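Side-chain contacts in galactose-binding like protein (Bacteroides thetaiotaomicron, PDB 7M1A), which probably binds carbohydrate through this calcium-containing, galactose-binding-like domain of a longer SusE-like protein that may also have degradative capacity: residues S17-D20 with K25-Y28; T47-K52 with N84-R89; I154-L159 with Y166-T171. All blocks are in the same frame, centred on the assembly; numbering follows the deposited sequence.

Interaction 1. Residues S17-D20 with K25-Y28; sequences SRVD and KMEY. With CA (calcium ion), chain F.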
ATOM      1  N   SER A  17       4.621  10.594  -1.346  1.00  7.94           N
ATOM      2  CA  SER A  17       3.316  11.125  -1.723  1.00  6.45           C
ATOM      3  C   SER A  17       2.290   9.985  -1.637  1.00  7.66           C
ATOM      4  O   SER A  17       2.536   8.876  -2.100  1.00  9.76           O
ATOM      5  CB  SER A  17       3.377  11.614  -3.150  1.00  9.91           C
ATOM      6  OG  SER A  17       4.231  12.769  -3.218  1.00 14.31           O
ATOM      7  N   ARG A  18       1.101  10.306  -1.124  1.00  7.98           N
ATOM      8  CA  ARG A  18      -0.013   9.396  -1.282  1.00  9.12           C
ATOM      9  C   ARG A  18      -0.444   9.399  -2.750  1.00  8.90           C
ATOM     10  O   ARG A  18      -0.314  10.420  -3.454  1.00 10.09           O
ATOM     11  CB  ARG A  18      -1.189   9.822  -0.398  1.00 12.12           C
ATOM     12  CG  ARG A  18      -0.804   9.628   1.058  1.00 17.16           C
ATOM     13  CD  ARG A  18      -1.956   9.829   1.980  1.00 18.90           C
ATOM     14  NE  ARG A  18      -1.573   9.669   3.375  1.00 21.99           N
ATOM     15  CZ  ARG A  18      -1.858   8.669   4.173  1.00 14.95           C
ATOM     16  NH1 ARG A  18      -2.357   7.541   3.683  1.00 16.62           N
ATOM     17  NH2 ARG A  18      -1.527   8.783   5.430  1.00 21.13           N
ATOM     18  N   VAL A  19      -0.896   8.235  -3.245  1.00  7.60           N
ATOM     19  CA  VAL A  19      -1.170   8.126  -4.685  1.00  6.82           C
ATOM     20  C   VAL A  19      -2.609   7.661  -4.940  1.00  7.16           C
ATOM     21  O   VAL A  19      -2.907   7.017  -5.973  1.00  7.61           O
ATOM     22  CB  VAL A  19      -0.156   7.192  -5.409  1.00  7.13           C
ATOM     23  CG1 VAL A  19       1.304   7.717  -5.274  1.00  8.29           C
ATOM     24  CG2 VAL A  19      -0.190   5.754  -4.826  1.00  8.59           C
ATOM     25  N   ASP A  20      -3.498   7.918  -3.966  1.00  8.49           N
ATOM     26  CA  ASP A  20      -4.842   7.324  -3.956  1.00  8.39           C
ATOM     27  C   ASP A  20      -5.961   8.325  -4.253  1.00  8.94           C
ATOM     28  O   ASP A  20      -7.112   8.037  -3.943  1.00 11.27           O
ATOM     29  CB  ASP A  20      -5.070   6.535  -2.655  1.00  8.89           C
ATOM     30  CG  ASP A  20      -4.046   5.398  -2.494  1.00 12.34           C
ATOM     31  OD1 ASP A  20      -3.308   5.008  -3.397  1.00 13.49           O
ATOM     32  OD2 ASP A  20      -4.020   4.851  -1.416  1.00 22.97           O
ATOM     33  N   LYS A  25      -4.828   3.700  -6.794  1.00  7.28           N
ATOM     34  CA  LYS A  25      -4.100   2.807  -5.893  1.00  6.75           C
ATOM     35  C   LYS A  25      -2.837   2.400  -6.621  1.00  5.91           C
ATOM     36  O   LYS A  25      -2.776   2.228  -7.842  1.00  5.79           O
ATOM     37  CB  LYS A  25      -4.893   1.490  -5.652  1.00  8.36           C
ATOM     38  CG  LYS A  25      -4.393   0.827  -4.379  1.00  9.89           C
ATOM     39  CD  LYS A  25      -4.800   1.506  -3.095  1.00 11.02           C
ATOM     40  CE  LYS A  25      -4.094   0.796  -1.911  1.00 11.50           C
ATOM     41  NZ  LYS A  25      -2.585   0.699  -2.006  1.00 10.12           N
HETATM   42  N   MSE A  26      -1.735   2.300  -5.869  1.00  5.90           N
HETATM   43  CA  MSE A  26      -0.454   2.034  -6.483  1.00  6.93           C
HETATM   44  C   MSE A  26      -0.521   0.719  -7.282  1.00  6.41           C
HETATM   45  O   MSE A  26       0.065   0.619  -8.362  1.00  6.61           O
HETATM   46  CB  MSE A  26       0.715   2.003  -5.473  1.00  8.13           C
HETATM   47  CG  MSE A  26       2.064   2.116  -6.301  1.00  5.74           C
HETATM   48 SE   MSE A  26       3.625   2.011  -5.113  0.68  2.18          SE
HETATM   49  CE  MSE A  26       3.264   3.622  -4.007  1.00  7.44           C
ATOM     50  N   GLU A  27      -1.210  -0.328  -6.704  1.00  6.11           N
ATOM     51  CA  GLU A  27      -1.212  -1.639  -7.340  1.00  6.95           C
ATOM     52  C   GLU A  27      -1.855  -1.556  -8.725  1.00  6.68           C
ATOM     53  O   GLU A  27      -1.664  -2.450  -9.515  1.00  7.82           O
ATOM     54  CB  GLU A  27      -2.034  -2.602  -6.467  1.00  7.71           C
ATOM     55  CG  GLU A  27      -1.359  -3.036  -5.141  1.00  7.49           C
ATOM     56  CD  GLU A  27      -1.414  -2.085  -3.984  1.00  7.44           C
ATOM     57  OE1 GLU A  27      -1.956  -0.940  -4.070  1.00  9.10           O
ATOM     58  OE2 GLU A  27      -0.959  -2.566  -2.885  1.00  8.28           O
ATOM     59  N   TYR A  28      -2.629  -0.493  -9.000  1.00  6.17           N
ATOM     60  CA  TYR A  28      -3.232  -0.412 -10.324  1.00  5.85           C
ATOM     61  C   TYR A  28      -2.232  -0.126 -11.445  1.00  6.43           C
ATOM     62  O   TYR A  28      -2.634  -0.277 -12.634  1.00  7.32           O
ATOM     63  CB  TYR A  28      -4.351   0.660 -10.298  1.00  6.97           C
ATOM     64  CG  TYR A  28      -5.519   0.384  -9.369  1.00  6.26           C
ATOM     65  CD1 TYR A  28      -5.803  -0.897  -8.880  1.00  8.10           C
ATOM     66  CD2 TYR A  28      -6.325   1.429  -8.943  1.00  7.37           C
ATOM     67  CE1 TYR A  28      -6.870  -1.083  -8.020  1.00  8.91           C
ATOM     68  CE2 TYR A  28      -7.441   1.257  -8.122  1.00  8.80           C
ATOM     69  CZ  TYR A  28      -7.731  -0.021  -7.723  1.00  8.22           C
ATOM     70  OH  TYR A  28      -8.745  -0.201  -6.821  1.00 11.32           O
TER
HETATM   71 CA    CA F 404      -2.773  -0.489 -14.891  1.00  8.73          CA
HETATM   72  O   HOH W   1      -1.567   3.112  -2.973  1.00  8.74           O
HETATM   73  O   HOH W   2      -2.655   3.040   0.275  1.00 13.66           O
HETATM   74  O   HOH W   3      -5.061   0.030 -15.023  1.00  9.40           O
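D20 and K25 meet where the loop folds back on itself. D20 OD1 lies 3.4 Å from K25 CA, so the carboxylate rests on the start of the lysine. Followed outward, K25 first sets CB over the centre of one face of the Y28 ring, 3.5 Å above its plane. The chain bends at chi2 (73°), bringing CD alongside the D20 carboxylate, 3.8 Å from OD1, with CE near OD2. A second bend, at chi4, sets NZ for a salt bridge to E27, at 2.7 Å from OE1, which offers its syn lone pair. K25 NZ stays 4.4 Å from D20 OD2, too far for a direct bridge. Water 1 donates a hydrogen bond to D20 OD1 and accepts from K25 NZ and M26 N; water 2 donates to D20 OD2 and takes only a weak bond from K25 NZ. K25 NZ also bridges to E10 OE2 of the second subunit. A long, flexible amine suits so many acceptors, and an alanine here would probably leave E27, and E10 of the second subunit, without their cation and water 1 with one donor fewer. Beside these polar groups, V19 CG2 packs on CB of M26 (a selenomethionine) at 3.9 Å. Y28 O binds the calcium ion at 2.3 Å. V19 and M26 pack against strands 45-46 and 56-66, anchoring the loop between strands 9-11 and 45-46.

Interaction 2. Residues T47-K52 with N84-R89; sequences TGTGTK and NDMSPR. With EDO (1,2-ethanediol), chain E.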
ATOM      1  N   THR A  47      -1.705  11.383  -7.489  1.00  6.91           N
ATOM      2  CA  THR A  47      -1.378  12.083  -6.242  1.00  8.00           C
ATOM      3  C   THR A  47      -2.280  13.271  -5.945  1.00  8.50           C
ATOM      4  O   THR A  47      -2.084  13.897  -4.894  1.00 11.39           O
ATOM      5  CB  THR A  47       0.065  12.611  -6.296  1.00  6.97           C
ATOM      6  OG1 THR A  47       0.237  13.554  -7.358  1.00  8.26           O
ATOM      7  CG2 THR A  47       1.078  11.494  -6.500  1.00  7.72           C
ATOM      8  N   GLY A  48      -3.268  13.551  -6.838  1.00  9.11           N
ATOM      9  CA  GLY A  48      -4.149  14.690  -6.608  1.00  9.45           C
ATOM     10  C   GLY A  48      -3.658  15.940  -7.346  1.00  9.56           C
ATOM     11  O   GLY A  48      -2.841  15.892  -8.279  1.00  9.94           O
ATOM     12  N   THR A  49      -4.195  17.089  -6.917  1.00 10.31           N
ATOM     13  CA  THR A  49      -3.889  18.388  -7.532  1.00 10.34           C
ATOM     14  C   THR A  49      -3.522  19.410  -6.476  1.00 11.21           C
ATOM     15  O   THR A  49      -3.432  20.562  -6.819  1.00 12.73           O
ATOM     16  CB  THR A  49      -5.079  18.892  -8.354  1.00 11.01           C
ATOM     17  OG1 THR A  49      -6.266  18.941  -7.553  1.00 13.30           O
ATOM     18  CG2 THR A  49      -5.405  17.951  -9.498  1.00 12.15           C
ATOM     19  N   GLY A  50      -3.320  19.016  -5.226  1.00 11.74           N
ATOM     20  CA  GLY A  50      -2.800  19.952  -4.223  1.00 13.15           C
ATOM     21  C   GLY A  50      -1.365  20.377  -4.548  1.00 11.60           C
ATOM     22  O   GLY A  50      -0.591  19.648  -5.188  1.00 11.88           O
ATOM     23  N   THR A  51      -0.979  21.569  -4.088  1.00 11.84           N
ATOM     24  CA  THR A  51       0.352  22.052  -4.418  1.00 11.83           C
ATOM     25  C   THR A  51       1.332  21.371  -3.476  1.00 12.50           C
ATOM     26  O   THR A  51       1.101  21.363  -2.271  1.00 16.39           O
ATOM     27  CB  THR A  51       0.463  23.559  -4.173  1.00 10.97           C
ATOM     28  OG1 THR A  51      -0.447  24.126  -5.146  1.00 13.48           O
ATOM     29  CG2 THR A  51       1.880  24.064  -4.287  1.00 13.66           C
ATOM     30  N   LYS A  52       2.376  20.743  -4.049  1.00 11.85           N
ATOM     31  CA  LYS A  52       3.418  20.109  -3.264  1.00 11.33           C
ATOM     32  C   LYS A  52       4.623  21.012  -3.085  1.00 11.62           C
ATOM     33  O   LYS A  52       4.909  21.802  -3.993  1.00 14.74           O
ATOM     34  CB  LYS A  52       3.816  18.745  -3.865  1.00 12.38           C
ATOM     35  CG  LYS A  52       2.667  17.738  -3.841  1.00 10.04           C
ATOM     36  CD  LYS A  52       3.076  16.377  -4.415  1.00 13.13           C
ATOM     37  CE  LYS A  52       1.991  15.308  -4.265  1.00 11.76           C
ATOM     38  NZ  LYS A  52       1.726  15.042  -2.819  1.00 13.48           N
ATOM     39  N   ASN A  84      -1.110  16.024 -20.858  1.00  9.90           N
ATOM     40  CA  ASN A  84      -2.041  16.968 -20.251  1.00 11.25           C
ATOM     41  C   ASN A  84      -2.238  16.502 -18.801  1.00 10.01           C
ATOM     42  O   ASN A  84      -1.731  15.463 -18.357  1.00 10.75           O
ATOM     43  CB  ASN A  84      -3.357  16.960 -21.066  1.00 13.70           C
ATOM     44  CG  ASN A  84      -4.078  18.303 -21.034  1.00 15.06           C
ATOM     45  OD1 ASN A  84      -3.958  19.054 -20.062  1.00 15.54           O
ATOM     46  ND2 ASN A  84      -4.797  18.616 -22.110  1.00 16.64           N
ATOM     47  N   ASP A  85      -3.050  17.239 -18.044  1.00 12.11           N
ATOM     48  CA  ASP A  85      -3.488  16.821 -16.721  1.00 11.30           C
ATOM     49  C   ASP A  85      -2.224  16.641 -15.841  1.00  9.72           C
ATOM     50  O   ASP A  85      -1.255  17.399 -15.992  1.00 10.87           O
ATOM     51  CB  ASP A  85      -4.451  15.618 -16.814  1.00 13.48           C
ATOM     52  CG  ASP A  85      -5.328  15.495 -15.573  1.00 13.66           C
ATOM     53  OD1 ASP A  85      -4.919  14.855 -14.558  1.00 14.06           O
ATOM     54  OD2 ASP A  85      -6.404  16.076 -15.583  1.00 23.49           O
HETATM   55  N   MSE A  86      -2.241  15.656 -14.929  1.00  9.59           N
HETATM   56  CA  MSE A  86      -1.103  15.456 -14.046  1.00  7.66           C
HETATM   57  C   MSE A  86      -0.189  14.354 -14.614  1.00  7.79           C
HETATM   58  O   MSE A  86       0.635  13.766 -13.883  1.00  8.03           O
HETATM   59  CB  MSE A  86      -1.496  15.142 -12.604  1.00  8.79           C
HETATM   60  CG  MSE A  86      -2.504  16.100 -12.010  1.00 11.22           C
HETATM   61 SE   MSE A  86      -2.000  17.989 -12.079  1.00 14.05          SE
HETATM   62  CE  MSE A  86      -3.583  18.669 -13.002  1.00 14.90           C
ATOM     63  N   SER A  87      -0.314  14.034 -15.900  1.00  8.23           N
ATOM     64  CA  SER A  87       0.540  13.036 -16.511  1.00  6.77           C
ATOM     65  C   SER A  87       1.993  13.494 -16.443  1.00  7.52           C
ATOM     66  O   SER A  87       2.335  14.676 -16.628  1.00  8.55           O
ATOM     67  CB  SER A  87       0.135  12.852 -17.934  1.00  8.28           C
ATOM     68  OG  SER A  87      -1.212  12.361 -18.004  1.00  8.84           O
ATOM     69  N   PRO A  88       2.941  12.572 -16.196  1.00  7.73           N
ATOM     70  CA  PRO A  88       4.343  13.015 -15.991  1.00  6.70           C
ATOM     71  C   PRO A  88       4.966  13.491 -17.304  1.00  7.47           C
ATOM     72  O   PRO A  88       4.709  12.958 -18.406  1.00  9.17           O
ATOM     73  CB  PRO A  88       5.007  11.716 -15.454  1.00  8.68           C
ATOM     74  CG  PRO A  88       4.174  10.600 -16.075  1.00  6.97           C
ATOM     75  CD  PRO A  88       2.745  11.109 -16.058  1.00  7.83           C
ATOM     76  N   ARG A  89       5.811  14.532 -17.168  1.00  8.41           N
ATOM     77  CA  ARG A  89       6.558  15.034 -18.340  1.00  9.52           C
ATOM     78  C   ARG A  89       8.057  14.830 -18.125  1.00  8.87           C
ATOM     79  O   ARG A  89       8.733  14.291 -19.001  1.00 10.70           O
ATOM     80  CB  ARG A  89       6.228  16.511 -18.602  1.00  9.70           C
ATOM     81  CG  ARG A  89       6.976  17.066 -19.801  1.00 10.38           C
ATOM     82  CD  ARG A  89       6.504  18.480 -20.123  1.00 12.44           C
ATOM     83  NE  ARG A  89       7.164  18.978 -21.335  1.00 14.17           N
ATOM     84  CZ  ARG A  89       6.969  20.200 -21.826  1.00 16.11           C
ATOM     85  NH1 ARG A  89       6.181  21.042 -21.165  1.00 17.27           N
ATOM     86  NH2 ARG A  89       7.491  20.536 -22.999  1.00 17.74           N
TER
HETATM   87  C1  EDO E 403      -6.890  16.112 -12.192  1.00 22.77           C
HETATM   88  O1  EDO E 403      -6.419  14.872 -12.654  1.00 23.38           O
HETATM   89  C2  EDO E 403      -8.030  16.620 -13.048  1.00 27.45           C
HETATM   90  O2  EDO E 403      -8.773  15.477 -13.227  1.00 35.02           O
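M86 reaches across to G48 and T49 from a type II' beta turn, N84 to S87, which leads into strand 88-96 of the galactose-binding-like beta sandwich. The 47-52 loop facing it follows strand 45-46, which belongs to the other sheet, so the contact joins connections from both. M86 contributes about half of the buried surface, T49 most of the rest. M86 is present here as selenomethionine, and its unbranched, flexible chain can bend at chi2 so that CG and CE reach two separate atoms of the loop. CG meets the carbonyl oxygen of G48, with 3.8 Å between M86 CG and G48 O, while CE goes on to the methyl of T49, 4.0 Å from its CG2. The side chains of M86 and T49 cross at about a right angle, a light apolar touch with no hydrogen bond between the segments. The T49 methyl also borders an ethanediol molecule, probably from the crystallisation liquor, with CG2 3.6 Å from its C1; that molecule is hydrogen-bonded to H46 and K80. G48 contributes backbone alone, and its residue type has a clear reason: at its backbone angles (phi 95°, psi -163°) a CB would be jammed against the carbonyl oxygen of T47. M86 is further packed against H46 and C169, which tie the turn to the smaller sheet. The turn itself is closed by S87 N bonding to N84 O at 3.2 Å. D85, at its second position, also takes a positive phi, and its main chain is steadied by N84 through a strongly bent bond: D85 N lies 2.9 Å from N84 OD1 and comes in nearly square to the C=O, at 102°.

Interaction 3. Residues I154-L159 with Y166-T171; sequences IRIKCL and YNICFT. With CA (calcium ion), chain F.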
ATOM      1  N   ILE A 154      12.265   0.237  -5.965  1.00  5.53           N
ATOM      2  CA  ILE A 154      12.198   1.304  -6.967  1.00  6.34           C
ATOM      3  C   ILE A 154      11.549   2.535  -6.372  1.00  5.92           C
ATOM      4  O   ILE A 154      10.629   2.441  -5.558  1.00  5.97           O
ATOM      5  CB  ILE A 154      11.371   0.849  -8.177  1.00  5.74           C
ATOM      6  CG1 ILE A 154      12.050  -0.345  -8.881  1.00  6.87           C
ATOM      7  CG2 ILE A 154      11.175   1.982  -9.202  1.00  7.71           C
ATOM      8  CD1 ILE A 154      13.338  -0.062  -9.588  1.00  8.95           C
ATOM      9  N   ARG A 155      12.011   3.718  -6.786  1.00  6.59           N
ATOM     10  CA  ARG A 155      11.295   4.960  -6.548  1.00  6.04           C
ATOM     11  C   ARG A 155      11.039   5.651  -7.891  1.00  5.87           C
ATOM     12  O   ARG A 155      11.910   5.656  -8.798  1.00  9.30           O
ATOM     13  CB  ARG A 155      12.000   5.916  -5.592  1.00  7.90           C
ATOM     14  CG  ARG A 155      11.819   5.480  -4.168  1.00  9.73           C
ATOM     15  CD  ARG A 155      12.726   6.337  -3.281  1.00  9.59           C
ATOM     16  NE  ARG A 155      11.823   6.708  -2.152  1.00  8.43           N
ATOM     17  CZ  ARG A 155      12.190   7.573  -1.227  1.00  7.56           C
ATOM     18  NH1 ARG A 155      13.420   8.107  -1.232  1.00  9.33           N
ATOM     19  NH2 ARG A 155      11.345   7.988  -0.287  1.00  9.96           N
ATOM     20  N   ILE A 156       9.875   6.296  -7.981  1.00  7.79           N
ATOM     21  CA  ILE A 156       9.626   7.217  -9.101  1.00  7.85           C
ATOM     22  C   ILE A 156       9.452   8.621  -8.526  1.00  7.92           C
ATOM     23  O   ILE A 156       8.789   8.827  -7.511  1.00  8.47           O
ATOM     24  CB  ILE A 156       8.440   6.747  -9.940  1.00 10.06           C
ATOM     25  CG1 ILE A 156       8.899   5.479 -10.724  1.00 17.14           C
ATOM     26  CG2 ILE A 156       7.948   7.829 -10.910  1.00 10.15           C
ATOM     27  CD1 ILE A 156       7.815   4.797 -11.525  1.00 17.21           C
ATOM     28  N   LYS A 157      10.215   9.583  -9.108  1.00  7.56           N
ATOM     29  CA  LYS A 157      10.148  10.997  -8.733  1.00  6.65           C
ATOM     30  C   LYS A 157       9.599  11.810  -9.922  1.00  7.32           C
ATOM     31  O   LYS A 157      10.162  11.751 -11.008  1.00  8.60           O
ATOM     32  CB  LYS A 157      11.553  11.441  -8.323  1.00  9.97           C
ATOM     33  CG  LYS A 157      11.686  12.912  -7.902  1.00 11.53           C
ATOM     34  CD  LYS A 157      13.207  13.352  -7.731  1.00 19.14           C
ATOM     35  CE  LYS A 157      13.255  14.685  -7.021  1.00 22.70           C
ATOM     36  NZ  LYS A 157      14.636  15.168  -6.760  1.00 31.92           N
ATOM     37  N   CYS A 158       8.519  12.587  -9.688  1.00  7.77           N
ATOM     38  CA  CYS A 158       7.933  13.409 -10.746  1.00  8.69           C
ATOM     39  C   CYS A 158       8.478  14.832 -10.628  1.00  7.38           C
ATOM     40  O   CYS A 158       8.046  15.597  -9.742  1.00 10.23           O
ATOM     41  CB  CYS A 158       6.406  13.384 -10.656  1.00  7.62           C
ATOM     42  SG  CYS A 158       5.791  14.171 -12.170  1.00  9.51           S
ATOM     43  N   LEU A 159       9.454  15.183 -11.501  1.00  8.55           N
ATOM     44  CA  LEU A 159      10.010  16.532 -11.468  1.00  9.94           C
ATOM     45  C   LEU A 159       9.034  17.567 -12.025  1.00 10.07           C
ATOM     46  O   LEU A 159       9.002  18.702 -11.556  1.00 12.58           O
ATOM     47  CB  LEU A 159      11.278  16.611 -12.293  1.00 10.66           C
ATOM     48  CG  LEU A 159      12.388  15.643 -11.925  1.00 12.45           C
ATOM     49  CD1 LEU A 159      13.527  15.698 -12.964  1.00 15.20           C
ATOM     50  CD2 LEU A 159      12.950  15.959 -10.544  1.00 18.45           C
ATOM     51  N   TYR A 166       4.082  19.273  -9.577  1.00  9.20           N
ATOM     52  CA  TYR A 166       4.835  18.122  -9.070  1.00  8.23           C
ATOM     53  C   TYR A 166       3.952  16.860  -8.962  1.00  7.88           C
ATOM     54  O   TYR A 166       4.499  15.801  -8.670  1.00  9.44           O
ATOM     55  CB  TYR A 166       5.430  18.416  -7.683  1.00  8.89           C
ATOM     56  CG  TYR A 166       6.542  19.420  -7.659  1.00  8.84           C
ATOM     57  CD1 TYR A 166       7.606  19.370  -8.549  1.00 10.02           C
ATOM     58  CD2 TYR A 166       6.443  20.545  -6.845  1.00 10.93           C
ATOM     59  CE1 TYR A 166       8.655  20.317  -8.518  1.00 12.43           C
ATOM     60  CE2 TYR A 166       7.454  21.502  -6.822  1.00 15.80           C
ATOM     61  CZ  TYR A 166       8.544  21.405  -7.681  1.00 14.42           C
ATOM     62  OH  TYR A 166       9.556  22.328  -7.640  1.00 20.57           O
ATOM     63  N   ASN A 167       2.614  16.973  -9.171  1.00  8.31           N
ATOM     64  CA  ASN A 167       1.728  15.820  -9.084  1.00  8.51           C
ATOM     65  C   ASN A 167       2.048  14.798 -10.164  1.00  7.72           C
ATOM     66  O   ASN A 167       2.633  15.104 -11.183  1.00  7.91           O
ATOM     67  CB  ASN A 167       0.269  16.304  -9.048  1.00  8.39           C
ATOM     68  CG  ASN A 167      -0.028  16.943  -7.713  1.00  7.29           C
ATOM     69  OD1 ASN A 167      -0.083  16.237  -6.683  1.00  8.68           O
ATOM     70  ND2 ASN A 167      -0.247  18.248  -7.690  1.00  8.66           N
ATOM     71  N   ILE A 168       1.545  13.585  -9.958  1.00  7.00           N
ATOM     72  CA  ILE A 168       1.665  12.585 -11.005  1.00  7.09           C
ATOM     73  C   ILE A 168       0.433  11.673 -11.029  1.00  6.34           C
ATOM     74  O   ILE A 168      -0.089  11.253  -9.990  1.00  7.89           O
ATOM     75  CB  ILE A 168       2.986  11.760 -10.874  1.00  6.88           C
ATOM     76  CG1 ILE A 168       3.189  10.775 -12.033  1.00  8.01           C
ATOM     77  CG2 ILE A 168       3.041  11.062  -9.505  1.00  8.84           C
ATOM     78  CD1 ILE A 168       4.547  10.132 -12.059  1.00  8.66           C
ATOM     79  N   CYS A 169      -0.011  11.289 -12.246  1.00  7.03           N
ATOM     80  CA  CYS A 169      -0.974  10.203 -12.406  1.00  7.01           C
ATOM     81  C   CYS A 169      -0.550   9.424 -13.677  1.00  6.92           C
ATOM     82  O   CYS A 169      -0.065  10.005 -14.648  1.00  7.26           O
ATOM     83  CB  CYS A 169      -2.402  10.748 -12.543  1.00  9.18           C
ATOM     84  SG  CYS A 169      -2.736  11.836 -13.952  1.00  9.49           S
ATOM     85  N   PHE A 170      -0.831   8.128 -13.701  1.00  6.41           N
ATOM     86  CA  PHE A 170      -0.564   7.289 -14.859  1.00  7.09           C
ATOM     87  C   PHE A 170      -1.243   5.932 -14.648  1.00  5.92           C
ATOM     88  O   PHE A 170      -1.738   5.671 -13.515  1.00  6.75           O
ATOM     89  CB  PHE A 170       0.919   7.131 -15.223  1.00  7.76           C
ATOM     90  CG  PHE A 170       1.727   6.375 -14.221  1.00  5.52           C
ATOM     91  CD1 PHE A 170       2.151   7.015 -13.030  1.00  7.23           C
ATOM     92  CD2 PHE A 170       2.113   5.069 -14.438  1.00  6.95           C
ATOM     93  CE1 PHE A 170       2.953   6.344 -12.099  1.00  7.32           C
ATOM     94  CE2 PHE A 170       2.914   4.391 -13.487  1.00  6.46           C
ATOM     95  CZ  PHE A 170       3.291   5.039 -12.324  1.00  7.71           C
ATOM     96  N   THR A 171      -1.292   5.074 -15.706  1.00  6.69           N
ATOM     97  CA  THR A 171      -2.080   3.853 -15.639  1.00  5.92           C
ATOM     98  C   THR A 171      -1.234   2.581 -15.457  1.00  6.05           C
ATOM     99  O   THR A 171      -1.799   1.594 -14.881  1.00  6.95           O
ATOM    100  CB  THR A 171      -3.023   3.691 -16.841  1.00  7.00           C
ATOM    101  OG1 THR A 171      -3.790   2.491 -16.678  1.00  8.27           O
ATOM    102  CG2 THR A 171      -2.302   3.571 -18.181  1.00  8.19           C
TER
HETATM  103 CA    CA F 404      -2.773  -0.489 -14.891  1.00  8.73          CA
HETATM  104  O   HOH W   3      -5.061   0.030 -15.023  1.00  9.40           O
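C158 and I168 face each other across the interior of the galactose-binding-like beta sandwich, C158 on strand 151-158 in one sheet and I168 just ahead of strand 169-176 in the other. The apolar contacts are the heart of it. CB of C158 lies 3.8 Å from CB of I168, a close approach that the small cysteine permits. With I168 CG1 anti to the backbone N (chi1 -175°), the branch extends so that CD1 also touches C158 CB and reaches I156, 4.3 Å from CG2. Branched aliphatic residues suit this buried layer; I156 also packs on F58 of the neighbouring strand 56-66 and on L173 of the facing sheet.

A second group brings side chains against carbonyl oxygens. SG of C158 stands 3.4 Å from N167 O, an oxygen that already accepts a hydrogen bond from N161 ND2, while C158 CB rests 3.7 Å from Y166 O. Y166 answers from the other segment with the edge of its ring: CD1 is 3.4 Å from L159 O, which lies near the ring plane, where the partly positive ring hydrogens suit an oxygen. N167 turns its own amide away from this contact, OD1 accepting a hydrogen bond from T47 and ND2 donating to G50 O, so the polar group is satisfied by the 47-52 loop.

The last kind is metal binding, where the 166-171 segment ends. T171 contributes its backbone oxygen to the calcium ion, with Y28 O, N31 OD1, R33 O, E172 OE1 and water 3 completing the site. The T171 hydroxyl is hydrogen-bonded to V43 O, and its OG1 stays 3.6 Å from the calcium ion, whereas T171 O binds it at 2.3 Å.

How the interactions relate
The three contacts follow one another along the chain, yet they gather in one region of the sandwich, their centres 9 to 13 Å apart. Interactions 1 and 3 share the calcium ion, each supplying one backbone oxygen, so the metal ties the early loop to the start of strand 169-176. Interactions 2 and 3 meet at N167, and both reach the larger sheet, where strands 88-96 and 151-158 are neighbours. Interaction 1 touches interaction 2 where S17, R18 and V19 pack on T47. Interaction 2 thus touches both others, while 1 and 3 are joined through the calcium ion and its water, with interaction 1 also reaching the second subunit.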